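Local atomic coordinates of amine Dehydrogenase (Pseudomonas putida, PDB entry 1JMX), a protein that probably serves in oxidative deamination of primary amines, as the beta-propeller subunit of a quinohemoprotein amine dehydrogenase that carries heme c. Residues B[200-205]-B[341-346]; B[257-262]-B[298-303]; B[294-299]-B[312-317]; B[306-311]-B[318-323]. All coordinates share one frame; numbering follows the deposited sequence.

The four contacts run outward through a seven-bladed beta-propeller. The centre of contact 1 lies about 4 Å from the centre of the chain, that of contact 4 about 18 Å. Contacts 1 and 2 have centres about 8 Å apart and meet through Trp201, whose CD2 lies 3.4 Å from Thr259 CG2. Cys299 SG is shared ground, 3.6 Å from both His203 CE1 and Pro344 CD. Contacts 2 and 3 share Tyr298 and Cys299, while contacts 2 and 4 join on one sheet, with Ala301 O 2.7 Å from Tyr310 N. The heme c pocket, Leu116 to Tyr120, lies in another blade, at the turn between strands 105-115 and 120-122.

Contact 1 (B[200-205]-B[341-346]); sequences FWPHQS and TTTPQV
Trp201 stands against Thr341 to Thr343 near the beta-propeller axis, where residues 341-346 lead into the innermost strand of the blade that joins the two chain ends. Its CB lies 4.1 Å from Thr343 CB, and the torsion that sets CG beside the backbone N (chi1 -52°) swings the indole toward the 341-343 backbone. Trp201 CD1 meets Thr342 O at the ring edge, 3.8 Å away. Trp201 NE1 lies 3.5 Å from Thr341 O and gives its proton to a water at 3.0 Å, which passes one on to Thr342 O; the benzo end of the ring turns to Phe258 and Thr259. Pro202, centre of an inverse gamma turn, lays CD 3.6 Å from Thr343 CG2. Farther along, the Gln204 and Gln345 side chains cross at about a right angle. An alanine at Gln345 lacks the amide, which would probably leave Pro202 O and Gln204 N without the group facing them. Gln204 OE1 accepts from Met50 N and from a water at 2.8 Å that also donates to Val346 O.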
loop_
_atom_site.group_PDB
_atom_site.type_symbol
_atom_site.label_atom_id
_atom_site.label_comp_id
_atom_site.label_asym_id
_atom_site.label_seq_id
_atom_site.Cartn_x
_atom_site.Cartn_y
_atom_site.Cartn_z
ATOM N N PHE B 200 17.888 -9.204 -6.050
ATOM C CA PHE B 200 17.304 -10.525 -6.256
ATOM C C PHE B 200 17.771 -11.120 -7.575
ATOM O O PHE B 200 17.141 -12.028 -8.110
ATOM C CB PHE B 200 15.781 -10.422 -6.284
ATOM C CG PHE B 200 15.198 -9.801 -5.055
ATOM C CD1 PHE B 200 15.664 -10.165 -3.790
ATOM C CD2 PHE B 200 14.207 -8.832 -5.158
ATOM C CE1 PHE B 200 15.152 -9.567 -2.648
ATOM C CE2 PHE B 200 13.689 -8.230 -4.025
ATOM C CZ PHE B 200 14.159 -8.594 -2.769
ATOM N N TRP B 201 18.891 -10.624 -8.082
ATOM C CA TRP B 201 19.401 -11.088 -9.361
ATOM C C TRP B 201 20.834 -11.633 -9.270
ATOM O O TRP B 201 21.796 -10.871 -9.285
ATOM C CB TRP B 201 19.297 -9.951 -10.390
ATOM C CG TRP B 201 17.892 -9.324 -10.469
ATOM C CD1 TRP B 201 16.860 -9.724 -11.271
ATOM C CD2 TRP B 201 17.385 -8.209 -9.702
ATOM N NE1 TRP B 201 15.752 -8.938 -11.053
ATOM C CE2 TRP B 201 16.044 -8.003 -10.097
ATOM C CE3 TRP B 201 17.934 -7.370 -8.720
ATOM C CZ2 TRP B 201 15.245 -6.992 -9.546
ATOM C CZ3 TRP B 201 17.135 -6.366 -8.173
ATOM C CH2 TRP B 201 15.808 -6.189 -8.587
ATOM N N PRO B 202 20.980 -12.963 -9.108
ATOM C CA PRO B 202 22.298 -13.602 -9.016
ATOM C C PRO B 202 22.877 -13.768 -10.429
ATOM O O PRO B 202 22.755 -14.833 -11.046
ATOM C CB PRO B 202 21.972 -14.948 -8.366
ATOM C CG PRO B 202 20.636 -15.275 -8.966
ATOM C CD PRO B 202 19.903 -13.952 -8.896
ATOM N N HIS B 203 23.476 -12.697 -10.943
ATOM C CA HIS B 203 24.061 -12.709 -12.278
ATOM C C HIS B 203 25.214 -13.702 -12.392
ATOM O O HIS B 203 26.083 -13.772 -11.525
ATOM C CB HIS B 203 24.640 -11.337 -12.656
ATOM C CG HIS B 203 23.756 -10.170 -12.338
ATOM N ND1 HIS B 203 22.684 -9.811 -13.121
ATOM C CD2 HIS B 203 23.847 -9.227 -11.373
ATOM C CE1 HIS B 203 22.155 -8.695 -12.659
ATOM N NE2 HIS B 203 22.845 -8.321 -11.599
ATOM N N GLN B 204 25.205 -14.466 -13.475
ATOM C CA GLN B 204 26.284 -15.393 -13.770
ATOM C C GLN B 204 26.982 -14.690 -14.940
ATOM O O GLN B 204 26.832 -15.070 -16.100
ATOM C CB GLN B 204 25.738 -16.767 -14.170
ATOM C CG GLN B 204 25.104 -17.522 -13.006
ATOM C CD GLN B 204 24.750 -18.957 -13.348
ATOM O OE1 GLN B 204 24.119 -19.231 -14.366
ATOM N NE2 GLN B 204 25.151 -19.884 -12.485
ATOM N N SER B 205 27.689 -13.612 -14.612
ATOM C CA SER B 205 28.376 -12.790 -15.608
ATOM C C SER B 205 29.732 -13.318 -16.058
ATOM O O SER B 205 30.372 -14.098 -15.345
ATOM C CB SER B 205 28.534 -11.357 -15.086
ATOM O OG SER B 205 29.414 -11.315 -13.982
ATOM N N THR B 341 10.496 -10.916 -11.876
ATOM C CA THR B 341 11.832 -10.796 -11.270
ATOM C C THR B 341 12.896 -11.770 -11.770
ATOM O O THR B 341 13.924 -11.933 -11.126
ATOM C CB THR B 341 11.783 -10.891 -9.727
ATOM O OG1 THR B 341 11.330 -12.193 -9.338
ATOM C CG2 THR B 341 10.856 -9.824 -9.148
ATOM N N THR B 342 12.655 -12.397 -12.918
ATOM C CA THR B 342 13.597 -13.351 -13.507
ATOM C C THR B 342 14.949 -12.711 -13.839
ATOM O O THR B 342 15.026 -11.514 -14.118
ATOM C CB THR B 342 13.019 -13.954 -14.812
ATOM O OG1 THR B 342 13.785 -15.098 -15.193
ATOM C CG2 THR B 342 13.082 -12.946 -15.946
ATOM N N THR B 343 16.012 -13.510 -13.802
ATOM C CA THR B 343 17.346 -13.014 -14.141
ATOM C C THR B 343 17.944 -13.743 -15.353
ATOM O O THR B 343 18.138 -14.960 -15.332
ATOM C CB THR B 343 18.329 -12.985 -12.898
ATOM O OG1 THR B 343 19.690 -12.964 -13.339
ATOM C CG2 THR B 343 18.129 -14.137 -11.999
ATOM N N PRO B 344 18.132 -13.013 -16.470
ATOM C CA PRO B 344 18.694 -13.529 -17.720
ATOM C C PRO B 344 20.102 -14.065 -17.479
ATOM O O PRO B 344 20.974 -13.341 -17.018
ATOM C CB PRO B 344 18.715 -12.292 -18.612
ATOM C CG PRO B 344 17.528 -11.524 -18.132
ATOM C CD PRO B 344 17.693 -11.619 -16.647
ATOM N N GLN B 345 20.311 -15.328 -17.828
ATOM C CA GLN B 345 21.586 -16.012 -17.620
ATOM C C GLN B 345 22.261 -16.427 -18.943
ATOM O O GLN B 345 21.687 -17.185 -19.729
ATOM C CB GLN B 345 21.319 -17.238 -16.746
ATOM C CG GLN B 345 22.121 -17.340 -15.474
ATOM C CD GLN B 345 22.031 -16.126 -14.581
ATOM O OE1 GLN B 345 21.309 -16.121 -13.587
ATOM N NE2 GLN B 345 22.837 -15.125 -14.879
ATOM N N VAL B 346 23.481 -15.937 -19.166
ATOM C CA VAL B 346 24.242 -16.220 -20.388
ATOM C C VAL B 346 25.340 -17.289 -20.178
ATOM O O VAL B 346 26.075 -17.252 -19.186
ATOM C CB VAL B 346 24.869 -14.903 -20.961
ATOM C CG1 VAL B 346 25.581 -15.163 -22.279
ATOM C CG2 VAL B 346 23.796 -13.857 -21.163
HETATM O O HOH W 1 15.749 -13.187 -9.863
HETATM O O HOH W 2 13.942 -9.187 -13.395
HETATM O O HOH W 3 21.943 -11.279 -15.545
HETATM O O HOH W 4 25.032 -18.767 -16.999
#

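Contact 2 (B[257-262]-B[298-303]); sequences YFTGLR and YCVAFD
Thr259 points its hydroxyl at the backbone of Tyr298 to Val300, at the seam between two neighbouring propeller blades. Strands 259-262 and 299-302 are the inner strands of those blades and run nearly parallel, 19° apart, with axes 5.9 Å apart at the closest. The first torsion of Thr259 (chi1 63°) tucks OG1 between its own N and carbonyl carbon and turns it across the seam. There Thr259 OG1 donates to a lone pair of Tyr298 O, in the carbonyl plane, at 2.8 Å, and accepts from Val300 N at 3.0 Å, so one hydroxyl clasps both sides of Cys299. At one end Phe258 and Tyr298 lie side by side and point the same way; their planes meet at 35°, and Phe258 CD2 comes 3.3 Å from Tyr298 CD1. Another protein chain packs against both residues and supplies an acidic partner for Tyr298 OH. At the other end Leu261 and Val300 slide past each other in opposite directions, Leu261 CG 3.8 Å from Val300 CG2. Phe302 turns its edge toward the Leu261 backbone, with CE1 3.8 Å from Leu261 O, and CD1 of that ring touches Leu261 CB. The blades are thus pressed together mainly by apolar side chains, while one threonine hydroxyl, donor in one hydrogen bond and acceptor in the other, probably fixes how the two strands sit.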
loop_
_atom_site.group_PDB
_atom_site.type_symbol
_atom_site.label_atom_id
_atom_site.label_comp_id
_atom_site.label_asym_id
_atom_site.label_seq_id
_atom_site.Cartn_x
_atom_site.Cartn_y
_atom_site.Cartn_z
ATOM N N TYR B 257 18.538 2.402 -9.765
ATOM C CA TYR B 257 18.899 1.288 -10.650
ATOM C C TYR B 257 18.647 0.014 -9.836
ATOM O O TYR B 257 18.929 -0.022 -8.637
ATOM C CB TYR B 257 20.387 1.329 -11.040
ATOM C CG TYR B 257 20.843 2.616 -11.688
ATOM C CD1 TYR B 257 21.846 3.384 -11.109
ATOM C CD2 TYR B 257 20.231 3.092 -12.850
ATOM C CE1 TYR B 257 22.227 4.599 -11.655
ATOM C CE2 TYR B 257 20.604 4.305 -13.411
ATOM C CZ TYR B 257 21.605 5.056 -12.802
ATOM O OH TYR B 257 21.974 6.268 -13.335
ATOM N N PHE B 258 18.071 -1.007 -10.464
ATOM C CA PHE B 258 17.814 -2.272 -9.779
ATOM C C PHE B 258 19.009 -3.218 -9.907
ATOM O O PHE B 258 19.415 -3.862 -8.939
ATOM C CB PHE B 258 16.542 -2.927 -10.312
ATOM C CG PHE B 258 15.306 -2.567 -9.538
ATOM C CD1 PHE B 258 15.343 -1.580 -8.550
ATOM C CD2 PHE B 258 14.103 -3.220 -9.788
ATOM C CE1 PHE B 258 14.196 -1.251 -7.822
ATOM C CE2 PHE B 258 12.946 -2.901 -9.066
ATOM C CZ PHE B 258 12.993 -1.916 -8.082
ATOM N N THR B 259 19.556 -3.301 -11.117
ATOM C CA THR B 259 20.717 -4.136 -11.386
ATOM C C THR B 259 21.785 -3.324 -12.112
ATOM O O THR B 259 21.497 -2.299 -12.745
ATOM C CB THR B 259 20.385 -5.360 -12.251
ATOM O OG1 THR B 259 19.927 -4.928 -13.532
ATOM C CG2 THR B 259 19.329 -6.220 -11.599
ATOM N N GLY B 260 23.023 -3.797 -12.001
ATOM C CA GLY B 260 24.137 -3.140 -12.643
ATOM C C GLY B 260 25.249 -4.132 -12.859
ATOM O O GLY B 260 25.509 -4.958 -11.995
ATOM N N LEU B 261 25.866 -4.088 -14.035
ATOM C CA LEU B 261 26.977 -4.977 -14.369
ATOM C C LEU B 261 28.122 -4.241 -15.030
ATOM O O LEU B 261 27.934 -3.254 -15.748
ATOM C CB LEU B 261 26.549 -6.098 -15.327
ATOM C CG LEU B 261 25.844 -7.355 -14.825
ATOM C CD1 LEU B 261 25.621 -8.285 -16.001
ATOM C CD2 LEU B 261 26.660 -8.043 -13.730
ATOM N N ARG B 262 29.317 -4.752 -14.782
ATOM C CA ARG B 262 30.501 -4.208 -15.398
ATOM C C ARG B 262 30.684 -4.936 -16.708
ATOM O O ARG B 262 30.428 -6.143 -16.809
ATOM C CB ARG B 262 31.719 -4.390 -14.516
ATOM C CG ARG B 262 31.775 -3.371 -13.440
ATOM C CD ARG B 262 33.181 -3.139 -13.060
ATOM N NE ARG B 262 33.656 -4.128 -12.116
ATOM C CZ ARG B 262 34.909 -4.176 -11.674
ATOM N NH1 ARG B 262 35.811 -3.302 -12.119
ATOM N NH2 ARG B 262 35.231 -5.025 -10.699
ATOM N N TYR B 298 14.232 -4.445 -15.352
ATOM C CA TYR B 298 14.878 -4.736 -14.071
ATOM C C TYR B 298 16.327 -5.189 -14.134
ATOM O O TYR B 298 17.184 -4.694 -13.404
ATOM C CB TYR B 298 14.163 -5.882 -13.357
ATOM C CG TYR B 298 12.793 -5.628 -12.792
ATOM C CD1 TYR B 298 12.382 -4.354 -12.393
ATOM C CD2 TYR B 298 11.924 -6.699 -12.578
ATOM C CE1 TYR B 298 11.132 -4.163 -11.781
ATOM C CE2 TYR B 298 10.697 -6.521 -11.978
ATOM C CZ TYR B 298 10.299 -5.262 -11.578
ATOM O OH TYR B 298 9.077 -5.128 -10.965
ATOM N N CYS B 299 16.566 -6.166 -14.999
ATOM C CA CYS B 299 17.852 -6.827 -15.082
ATOM C C CYS B 299 18.709 -6.737 -16.343
ATOM O O CYS B 299 18.262 -7.068 -17.439
ATOM C CB CYS B 299 17.597 -8.296 -14.743
ATOM S SG CYS B 299 19.014 -9.246 -14.284
ATOM N N VAL B 300 19.970 -6.350 -16.158
ATOM C CA VAL B 300 20.917 -6.272 -17.266
ATOM C C VAL B 300 21.598 -7.627 -17.437
ATOM O O VAL B 300 21.686 -8.415 -16.493
ATOM C CB VAL B 300 22.043 -5.199 -17.059
ATOM C CG1 VAL B 300 21.494 -3.796 -17.215
ATOM C CG2 VAL B 300 22.723 -5.364 -15.714
ATOM N N ALA B 301 22.043 -7.896 -18.658
ATOM C CA ALA B 301 22.763 -9.121 -18.991
ATOM C C ALA B 301 23.705 -8.804 -20.153
ATOM O O ALA B 301 23.309 -8.176 -21.121
ATOM C CB ALA B 301 21.796 -10.244 -19.370
ATOM N N PHE B 302 24.972 -9.157 -19.993
ATOM C CA PHE B 302 25.991 -8.952 -21.020
ATOM C C PHE B 302 26.334 -10.299 -21.654
ATOM O O PHE B 302 26.360 -11.323 -20.964
ATOM C CB PHE B 302 27.280 -8.421 -20.381
ATOM C CG PHE B 302 27.421 -6.927 -20.407
ATOM C CD1 PHE B 302 27.401 -6.195 -19.223
ATOM C CD2 PHE B 302 27.642 -6.256 -21.608
ATOM C CE1 PHE B 302 27.606 -4.824 -19.232
ATOM C CE2 PHE B 302 27.846 -4.885 -21.625
ATOM C CZ PHE B 302 27.831 -4.169 -20.433
ATOM N N ASP B 303 26.571 -10.321 -22.962
ATOM C CA ASP B 303 26.990 -11.570 -23.571
ATOM C C ASP B 303 28.485 -11.731 -23.223
ATOM O O ASP B 303 29.070 -10.846 -22.589
ATOM C CB ASP B 303 26.685 -11.637 -25.084
ATOM C CG ASP B 303 27.462 -10.627 -25.923
ATOM O OD1 ASP B 303 27.275 -10.652 -27.154
ATOM O OD2 ASP B 303 28.248 -9.820 -25.395
#

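Contact 3 (B[294-299]-B[312-317]); sequences DHTYYC and GGTFND
Cys299 and Gly312 form an antiparallel hydrogen-bonded pair at the edge of a propeller blade, where the loop entering its first strand meets the loop between its second and third. Of the backbone bonds, Gly312 N reaches Cys299 O at 2.9 Å. Gly312 O accepts twice, from Tyr298 N at 3.2 Å, nearly in line with the carbonyl, and from Cys299 N, well above its plane; this is a classic beta bulge. Gly313 follows with positive phi, and a CB there would collide with Tyr298 CB.

The side-chain bonds centre on Asp317, whose two oxygens are both met on their syn sides. His295 NE2 gives its proton to Asp317 OD1 at 3.1 Å, and Tyr297 OH gives its own to Asp317 OD2 at 2.7 Å. His295 ND1 donates to Thr296 O at 2.8 Å, so both nitrogens are used and the ring is held against rotation.

Among the aromatic contacts, chi1 of His295 (59°) sets CG between the backbone N and the carbonyl carbon, placing the ring between Phe315 and Tyr297. Phe315 points its edge at one face, CD1 over the ring centre; Tyr297 CE1 lies over the opposite face, toward its rim. A leucine in place of His295 would probably leave Asp317 OD1 without this donor and Phe315 without the ring face it meets. Thr314 OG1, hydrogen-bonded to the backbone of another protein chain, sits 3.8 Å above the centre of the Tyr298 ring.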
loop_
_atom_site.group_PDB
_atom_site.type_symbol
_atom_site.label_atom_id
_atom_site.label_comp_id
_atom_site.label_asym_id
_atom_site.label_seq_id
_atom_site.Cartn_x
_atom_site.Cartn_y
_atom_site.Cartn_z
ATOM N N ASP B 294 11.782 1.892 -23.442
ATOM C CA ASP B 294 10.397 1.784 -23.892
ATOM C C ASP B 294 9.488 1.570 -22.682
ATOM O O ASP B 294 8.286 1.809 -22.748
ATOM C CB ASP B 294 10.244 0.622 -24.874
ATOM C CG ASP B 294 10.919 0.885 -26.221
ATOM O OD1 ASP B 294 11.621 1.910 -26.393
ATOM O OD2 ASP B 294 10.744 0.041 -27.123
ATOM N N HIS B 295 10.082 1.082 -21.595
ATOM C CA HIS B 295 9.393 0.839 -20.332
ATOM C C HIS B 295 10.436 0.423 -19.299
ATOM O O HIS B 295 11.621 0.310 -19.619
ATOM C CB HIS B 295 8.280 -0.222 -20.471
ATOM C CG HIS B 295 8.757 -1.564 -20.942
ATOM N ND1 HIS B 295 9.345 -2.483 -20.101
ATOM C CD2 HIS B 295 8.705 -2.153 -22.161
ATOM C CE1 HIS B 295 9.632 -3.579 -20.777
ATOM N NE2 HIS B 295 9.255 -3.404 -22.029
ATOM N N THR B 296 10.006 0.244 -18.055
ATOM C CA THR B 296 10.918 -0.158 -16.993
ATOM C C THR B 296 11.464 -1.553 -17.253
ATOM O O THR B 296 10.744 -2.430 -17.730
ATOM C CB THR B 296 10.217 -0.158 -15.619
ATOM O OG1 THR B 296 9.772 1.161 -15.324
ATOM C CG2 THR B 296 11.155 -0.596 -14.517
ATOM N N TYR B 297 12.761 -1.715 -17.017
ATOM C CA TYR B 297 13.435 -3.001 -17.150
ATOM C C TYR B 297 14.157 -3.205 -15.819
ATOM O O TYR B 297 14.603 -2.238 -15.202
ATOM C CB TYR B 297 14.435 -2.996 -18.308
ATOM C CG TYR B 297 13.813 -3.097 -19.686
ATOM C CD1 TYR B 297 13.584 -1.954 -20.451
ATOM C CD2 TYR B 297 13.470 -4.335 -20.234
ATOM C CE1 TYR B 297 13.028 -2.037 -21.724
ATOM C CE2 TYR B 297 12.918 -4.431 -21.508
ATOM C CZ TYR B 297 12.695 -3.275 -22.245
ATOM O OH TYR B 297 12.107 -3.349 -23.491
ATOM N N TYR B 298 14.232 -4.445 -15.352
ATOM C CA TYR B 298 14.878 -4.736 -14.071
ATOM C C TYR B 298 16.327 -5.189 -14.134
ATOM O O TYR B 298 17.184 -4.694 -13.404
ATOM C CB TYR B 298 14.163 -5.882 -13.357
ATOM C CG TYR B 298 12.793 -5.628 -12.792
ATOM C CD1 TYR B 298 12.382 -4.354 -12.393
ATOM C CD2 TYR B 298 11.924 -6.699 -12.578
ATOM C CE1 TYR B 298 11.132 -4.163 -11.781
ATOM C CE2 TYR B 298 10.697 -6.521 -11.978
ATOM C CZ TYR B 298 10.299 -5.262 -11.578
ATOM O OH TYR B 298 9.077 -5.128 -10.965
ATOM N N CYS B 299 16.566 -6.166 -14.999
ATOM C CA CYS B 299 17.852 -6.827 -15.082
ATOM C C CYS B 299 18.709 -6.737 -16.343
ATOM O O CYS B 299 18.262 -7.068 -17.439
ATOM C CB CYS B 299 17.597 -8.296 -14.743
ATOM S SG CYS B 299 19.014 -9.246 -14.284
ATOM N N GLY B 312 16.202 -7.444 -19.386
ATOM C CA GLY B 312 15.101 -8.352 -19.131
ATOM C C GLY B 312 14.289 -8.011 -17.905
ATOM O O GLY B 312 14.462 -6.953 -17.315
ATOM N N GLY B 313 13.441 -8.948 -17.488
ATOM C CA GLY B 313 12.568 -8.729 -16.350
ATOM C C GLY B 313 11.383 -7.904 -16.815
ATOM O O GLY B 313 11.314 -7.541 -17.989
ATOM N N THR B 314 10.419 -7.659 -15.933
ATOM C CA THR B 314 9.259 -6.835 -16.280
ATOM C C THR B 314 8.216 -7.520 -17.200
ATOM O O THR B 314 7.546 -8.458 -16.766
ATOM C CB THR B 314 9.763 -5.438 -16.795
ATOM O OG1 THR B 314 10.192 -4.655 -15.672
ATOM C CG2 THR B 314 8.717 -4.676 -17.558
ATOM N N PHE B 315 8.111 -7.093 -18.460
ATOM C CA PHE B 315 7.148 -7.644 -19.397
ATOM C C PHE B 315 7.735 -8.851 -20.115
ATOM O O PHE B 315 8.652 -9.480 -19.605
ATOM C CB PHE B 315 6.704 -6.580 -20.410
ATOM C CG PHE B 315 5.861 -5.479 -19.821
ATOM C CD1 PHE B 315 6.024 -4.165 -20.241
ATOM C CD2 PHE B 315 4.895 -5.752 -18.861
ATOM C CE1 PHE B 315 5.240 -3.141 -19.716
ATOM C CE2 PHE B 315 4.107 -4.731 -18.334
ATOM C CZ PHE B 315 4.283 -3.429 -18.764
ATOM N N ASN B 316 7.233 -9.145 -21.313
ATOM C CA ASN B 316 7.694 -10.299 -22.076
ATOM C C ASN B 316 8.698 -10.044 -23.194
ATOM O O ASN B 316 8.822 -10.873 -24.092
ATOM C CB ASN B 316 6.500 -11.081 -22.634
ATOM C CG ASN B 316 5.707 -10.288 -23.633
ATOM O OD1 ASN B 316 5.933 -9.096 -23.811
ATOM N ND2 ASN B 316 4.765 -10.942 -24.293
ATOM N N ASP B 317 9.410 -8.919 -23.159
ATOM C CA ASP B 317 10.397 -8.653 -24.202
ATOM C C ASP B 317 11.796 -8.297 -23.702
ATOM O O ASP B 317 11.957 -7.646 -22.665
ATOM C CB ASP B 317 9.902 -7.567 -25.179
ATOM C CG ASP B 317 9.873 -6.173 -24.561
ATOM O OD1 ASP B 317 8.894 -5.852 -23.863
ATOM O OD2 ASP B 317 10.818 -5.391 -24.779
#

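Contact 4 (B[306-311]-B[318-323]); sequences GDKLYL and LAVFNP
Leu309 and Phe321 exchange two backbone hydrogen bonds: Phe321 N reaches Leu309 O at 2.8 Å, and Leu309 N reaches Phe321 O at 3.0 Å. Leu311 and Ala319 repeat the pattern, with Leu311 N 2.9 Å from Ala319 O and Ala319 N 3.1 Å from Leu311 O. Between them Tyr310 and Val320 make a non-hydrogen-bonded pair, and their backbones bond outward instead, Tyr310 to Ala301 and Val320 to Val329 and Lys330. Ala319 O takes an additional CH contact from Tyr310 CA at 3.3 Å. Pro323, with no N-H to give, packs its CD 3.1 Å from Asp307 O. On one face Val320 CG2, anti to the carbonyl carbon (chi1 -175°), is the branch that meets Tyr310 CE2, while Asp31 takes the polar ends of Tyr310 and Lys308, the latter as a salt bridge. On the other, Leu311 CD1 slants against Phe321 CE1. Flanked by strands 299-302 and 327-333, strands 309-311 and 318-322 form the central antiparallel hairpin of a four-stranded beta-propeller blade.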
loop_
_atom_site.group_PDB
_atom_site.type_symbol
_atom_site.label_atom_id
_atom_site.label_comp_id
_atom_site.label_asym_id
_atom_site.label_seq_id
_atom_site.Cartn_x
_atom_site.Cartn_y
_atom_site.Cartn_z
ATOM N N GLY B 306 30.722 -8.870 -24.514
ATOM C CA GLY B 306 30.284 -7.554 -24.090
ATOM C C GLY B 306 29.911 -6.679 -25.279
ATOM O O GLY B 306 29.999 -5.453 -25.194
ATOM N N ASP B 307 29.551 -7.321 -26.397
ATOM C CA ASP B 307 29.132 -6.640 -27.627
ATOM C C ASP B 307 27.629 -6.329 -27.577
ATOM O O ASP B 307 27.124 -5.538 -28.381
ATOM C CB ASP B 307 29.357 -7.529 -28.854
ATOM C CG ASP B 307 30.790 -7.971 -29.020
ATOM O OD1 ASP B 307 31.724 -7.183 -28.738
ATOM O OD2 ASP B 307 30.977 -9.123 -29.472
ATOM N N LYS B 308 26.903 -7.051 -26.726
ATOM C CA LYS B 308 25.469 -6.844 -26.568
ATOM C C LYS B 308 25.126 -6.697 -25.110
ATOM O O LYS B 308 25.808 -7.238 -24.244
ATOM C CB LYS B 308 24.668 -8.016 -27.110
ATOM C CG LYS B 308 24.722 -8.193 -28.586
ATOM C CD LYS B 308 23.895 -9.394 -28.934
ATOM C CE LYS B 308 24.044 -9.750 -30.372
ATOM N NZ LYS B 308 23.464 -11.081 -30.591
ATOM N N LEU B 309 24.046 -5.967 -24.861
ATOM C CA LEU B 309 23.543 -5.717 -23.524
ATOM C C LEU B 309 22.058 -6.016 -23.615
ATOM O O LEU B 309 21.328 -5.365 -24.362
ATOM C CB LEU B 309 23.738 -4.246 -23.145
ATOM C CG LEU B 309 23.934 -3.829 -21.681
ATOM C CD1 LEU B 309 23.782 -2.321 -21.574
ATOM C CD2 LEU B 309 22.950 -4.513 -20.772
ATOM N N TYR B 310 21.632 -7.053 -22.914
ATOM C CA TYR B 310 20.233 -7.428 -22.900
ATOM C C TYR B 310 19.566 -6.844 -21.668
ATOM O O TYR B 310 20.186 -6.725 -20.614
ATOM C CB TYR B 310 20.084 -8.954 -22.880
ATOM C CG TYR B 310 20.601 -9.655 -24.117
ATOM C CD1 TYR B 310 21.934 -10.063 -24.202
ATOM C CD2 TYR B 310 19.763 -9.907 -25.202
ATOM C CE1 TYR B 310 22.418 -10.705 -25.331
ATOM C CE2 TYR B 310 20.236 -10.548 -26.336
ATOM C CZ TYR B 310 21.569 -10.946 -26.394
ATOM O OH TYR B 310 22.054 -11.586 -27.510
ATOM N N LEU B 311 18.309 -6.447 -21.821
ATOM C CA LEU B 311 17.530 -5.907 -20.717
ATOM C C LEU B 311 16.319 -6.822 -20.554
ATOM O O LEU B 311 15.531 -6.983 -21.481
ATOM C CB LEU B 311 17.089 -4.470 -21.001
ATOM C CG LEU B 311 18.178 -3.416 -21.237
ATOM C CD1 LEU B 311 17.522 -2.041 -21.252
ATOM C CD2 LEU B 311 19.245 -3.467 -20.156
ATOM N N LEU B 318 12.802 -8.795 -24.418
ATOM C CA LEU B 318 14.195 -8.488 -24.121
ATOM C C LEU B 318 14.594 -7.336 -25.037
ATOM O O LEU B 318 14.311 -7.361 -26.233
ATOM C CB LEU B 318 15.131 -9.659 -24.459
ATOM C CG LEU B 318 15.163 -11.019 -23.759
ATOM C CD1 LEU B 318 15.311 -10.847 -22.264
ATOM C CD2 LEU B 318 13.923 -11.783 -24.108
ATOM N N ALA B 319 15.211 -6.308 -24.476
ATOM C CA ALA B 319 15.679 -5.210 -25.300
ATOM C C ALA B 319 17.146 -5.540 -25.551
ATOM O O ALA B 319 17.837 -6.006 -24.647
ATOM C CB ALA B 319 15.547 -3.879 -24.563
ATOM N N VAL B 320 17.598 -5.404 -26.792
ATOM C CA VAL B 320 18.995 -5.679 -27.113
ATOM C C VAL B 320 19.632 -4.337 -27.425
ATOM O O VAL B 320 19.159 -3.610 -28.291
ATOM C CB VAL B 320 19.165 -6.624 -28.324
ATOM C CG1 VAL B 320 20.639 -6.949 -28.520
ATOM C CG2 VAL B 320 18.377 -7.903 -28.115
ATOM N N PHE B 321 20.688 -4.012 -26.690
ATOM C CA PHE B 321 21.401 -2.760 -26.846
ATOM C C PHE B 321 22.837 -2.927 -27.298
ATOM O O PHE B 321 23.466 -3.964 -27.077
ATOM C CB PHE B 321 21.436 -2.002 -25.518
ATOM C CG PHE B 321 20.245 -1.136 -25.278
ATOM C CD1 PHE B 321 19.006 -1.693 -24.993
ATOM C CD2 PHE B 321 20.367 0.253 -25.322
ATOM C CE1 PHE B 321 17.900 -0.879 -24.755
ATOM C CE2 PHE B 321 19.263 1.078 -25.085
ATOM C CZ PHE B 321 18.033 0.512 -24.802
ATOM N N ASN B 322 23.334 -1.892 -27.966
ATOM C CA ASN B 322 24.722 -1.840 -28.387
ATOM C C ASN B 322 25.264 -1.087 -27.191
ATOM O O ASN B 322 24.822 0.028 -26.920
ATOM C CB ASN B 322 24.881 -0.989 -29.644
ATOM C CG ASN B 322 26.328 -0.848 -30.069
ATOM O OD1 ASN B 322 27.155 -0.315 -29.334
ATOM N ND2 ASN B 322 26.639 -1.332 -31.259
ATOM N N PRO B 323 26.181 -1.695 -26.426
ATOM C CA PRO B 323 26.725 -1.006 -25.253
ATOM C C PRO B 323 27.580 0.238 -25.538
ATOM O O PRO B 323 27.679 1.127 -24.693
ATOM C CB PRO B 323 27.508 -2.111 -24.546
ATOM C CG PRO B 323 27.977 -2.951 -25.668
ATOM C CD PRO B 323 26.771 -3.035 -26.568
#